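Local coordinates for probable tautomerase/dehalogenase AU4130 (Aspergillus fumigatus Af293, PDB 3C6V), which is of unknown function but probably acts as a trimeric tautomerase or dehalogenase related to 4-oxalocrotonate tautomerase, at residues R24-S30 and F82-Y88. Numbering follows the deposited sequence.
Sequences RWLIQHS and FVALTIY
Ile87 lies against one face of the Trp25 indole: its CG1 sits 3.7 Å from the centroid of the six-membered ring and 11° off the normal, a CH-pi contact, while Leu85 CD2 meets the ring's edge 3.7 Å from Trp25 CZ3. With CG anti to its carbonyl carbon (chi1 -71°), Trp25 swings its ring across toward Ile87, and Tyr50 of helix 36-51 takes the indole NE1-H. The Phe82 ring has Ser30 N over one face, near the rim, and His29 CA off-centre. At the edge of the Tyr88 ring, in its plane, stands Arg24 O, 3.3 Å from Tyr88 CD1. Most of these residues belong to the two central, mutually antiparallel strands of the mixed four-stranded tautomerase sheet, built from beta-alpha-beta units. Trp25, Ile27, Val83, Leu85 and Ile87 face helices 36-51 and 97-115, and Ile27 CG2 presses tightly on Val83 CG1 at 3.3 Å. The other face meets neighbouring subunits of the trimer; there the Arg24 guanidinium forms a salt bridge with Glu123 of the third subunit. On this face a water is hydrogen-bonded to Gln28 OE1 (2.6 Å), Ala84 O and Thr86 OG1. Paired backbone bonds join Arg24 to Tyr88, Leu26 to Thr86 and Gln28 to Ala84; that from Leu26 N to Thr86 O is nearly straight (176°). At the strand end, Ser30 OG replaces a backbone carbonyl, accepting Phe82 N-H at 2.9 Å, and is also hydrogen-bonded to Thr33 OG1.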
# COMPACT_ATOMS: atom_id res chain seq x y z
N ARG B 24 7.34 4.22 6.20
CA ARG B 24 7.67 3.70 4.87
C ARG B 24 6.98 4.60 3.85
O ARG B 24 5.76 4.75 3.87
CB ARG B 24 7.16 2.25 4.74
CG ARG B 24 7.27 1.65 3.32
CD ARG B 24 8.49 0.79 3.15
NE ARG B 24 8.60 -0.39 4.03
CZ ARG B 24 8.01 -1.57 3.83
NH1 ARG B 24 7.18 -1.77 2.82
NH2 ARG B 24 8.23 -2.53 4.68
N TRP B 25 7.75 5.24 2.97
CA TRP B 25 7.17 6.12 1.95
C TRP B 25 7.22 5.44 0.58
O TRP B 25 8.26 4.92 0.18
CB TRP B 25 7.91 7.46 1.88
CG TRP B 25 7.69 8.41 3.08
CD1 TRP B 25 7.75 8.10 4.43
CD2 TRP B 25 7.40 9.81 3.00
NE1 TRP B 25 7.53 9.25 5.18
CE2 TRP B 25 7.30 10.30 4.32
CE3 TRP B 25 7.22 10.68 1.93
CZ2 TRP B 25 7.00 11.63 4.61
CZ3 TRP B 25 6.94 12.01 2.20
CH2 TRP B 25 6.85 12.48 3.54
N LEU B 26 6.09 5.41 -0.11
CA LEU B 26 6.00 4.91 -1.48
C LEU B 26 5.66 6.09 -2.36
O LEU B 26 4.66 6.80 -2.12
CB LEU B 26 4.92 3.82 -1.59
CG LEU B 26 4.67 3.26 -3.01
CD1 LEU B 26 5.97 2.55 -3.54
CD2 LEU B 26 3.50 2.31 -3.00
N ILE B 27 6.51 6.34 -3.35
CA ILE B 27 6.36 7.55 -4.17
C ILE B 27 6.28 7.13 -5.63
O ILE B 27 7.29 6.75 -6.25
CB ILE B 27 7.56 8.53 -3.94
CG1 ILE B 27 7.66 8.90 -2.45
CG2 ILE B 27 7.36 9.82 -4.77
CD1 ILE B 27 8.77 9.95 -2.09
N GLN B 28 5.06 7.14 -6.15
CA GLN B 28 4.79 6.83 -7.56
C GLN B 28 4.83 8.14 -8.35
O GLN B 28 4.41 9.17 -7.83
CB GLN B 28 3.40 6.21 -7.68
CG GLN B 28 3.32 4.77 -7.15
CD GLN B 28 1.90 4.35 -6.84
OE1 GLN B 28 1.39 4.62 -5.75
NE2 GLN B 28 1.24 3.72 -7.79
N HIS B 29 5.33 8.12 -9.59
CA HIS B 29 5.50 9.38 -10.34
C HIS B 29 5.59 9.11 -11.83
O HIS B 29 5.94 7.98 -12.28
CB HIS B 29 6.77 10.12 -9.86
CG HIS B 29 8.03 9.32 -10.06
ND1 HIS B 29 8.76 9.36 -11.23
CD2 HIS B 29 8.67 8.46 -9.24
CE1 HIS B 29 9.79 8.53 -11.13
NE2 HIS B 29 9.76 7.98 -9.92
N SER B 30 5.28 10.13 -12.63
CA SER B 30 5.37 10.00 -14.10
C SER B 30 6.82 9.98 -14.58
O SER B 30 7.74 10.36 -13.85
CB SER B 30 4.58 11.14 -14.77
OG SER B 30 4.72 12.34 -13.99
N PHE B 82 3.12 14.23 -12.39
CA PHE B 82 2.49 14.05 -11.07
C PHE B 82 3.45 13.27 -10.16
O PHE B 82 4.35 12.54 -10.64
CB PHE B 82 1.16 13.25 -11.18
CG PHE B 82 1.37 11.78 -11.35
CD1 PHE B 82 1.52 11.22 -12.62
CD2 PHE B 82 1.49 10.95 -10.23
CE1 PHE B 82 1.75 9.84 -12.79
CE2 PHE B 82 1.77 9.58 -10.40
CZ PHE B 82 1.89 9.03 -11.67
N VAL B 83 3.21 13.41 -8.86
CA VAL B 83 3.81 12.56 -7.81
C VAL B 83 2.69 12.18 -6.84
O VAL B 83 2.00 13.05 -6.30
CB VAL B 83 4.98 13.28 -7.05
CG1 VAL B 83 5.61 12.39 -5.92
CG2 VAL B 83 6.08 13.75 -8.03
N ALA B 84 2.51 10.87 -6.63
CA ALA B 84 1.51 10.34 -5.72
C ALA B 84 2.23 9.63 -4.59
O ALA B 84 2.98 8.67 -4.81
CB ALA B 84 0.58 9.33 -6.45
N LEU B 85 2.03 10.12 -3.37
CA LEU B 85 2.75 9.56 -2.24
C LEU B 85 1.82 8.80 -1.30
O LEU B 85 0.69 9.23 -1.02
CB LEU B 85 3.47 10.67 -1.46
CG LEU B 85 4.46 11.54 -2.25
CD1 LEU B 85 3.76 12.81 -2.83
CD2 LEU B 85 5.54 12.01 -1.26
N THR B 86 2.31 7.66 -0.82
CA THR B 86 1.65 6.88 0.24
C THR B 86 2.62 6.78 1.41
O THR B 86 3.75 6.28 1.24
CB THR B 86 1.27 5.44 -0.23
OG1 THR B 86 0.51 5.51 -1.44
CG2 THR B 86 0.40 4.74 0.86
N ILE B 87 2.18 7.26 2.58
CA ILE B 87 3.02 7.30 3.79
C ILE B 87 2.50 6.28 4.81
O ILE B 87 1.40 6.42 5.35
CB ILE B 87 3.08 8.73 4.41
CG1 ILE B 87 3.69 9.73 3.38
CG2 ILE B 87 3.94 8.76 5.67
CD1 ILE B 87 3.34 11.20 3.71
N TYR B 88 3.29 5.24 5.07
CA TYR B 88 2.84 4.21 6.00
C TYR B 88 3.44 4.52 7.39
O TYR B 88 4.66 4.65 7.51
CB TYR B 88 3.32 2.84 5.52
CG TYR B 88 2.71 2.38 4.22
CD1 TYR B 88 3.33 2.67 3.00
CD2 TYR B 88 1.55 1.61 4.21
CE1 TYR B 88 2.77 2.24 1.81
CE2 TYR B 88 1.00 1.16 3.02
CZ TYR B 88 1.61 1.50 1.83
OH TYR B 88 1.07 1.05 0.64
O HOH W 1 2.02 6.08 -3.74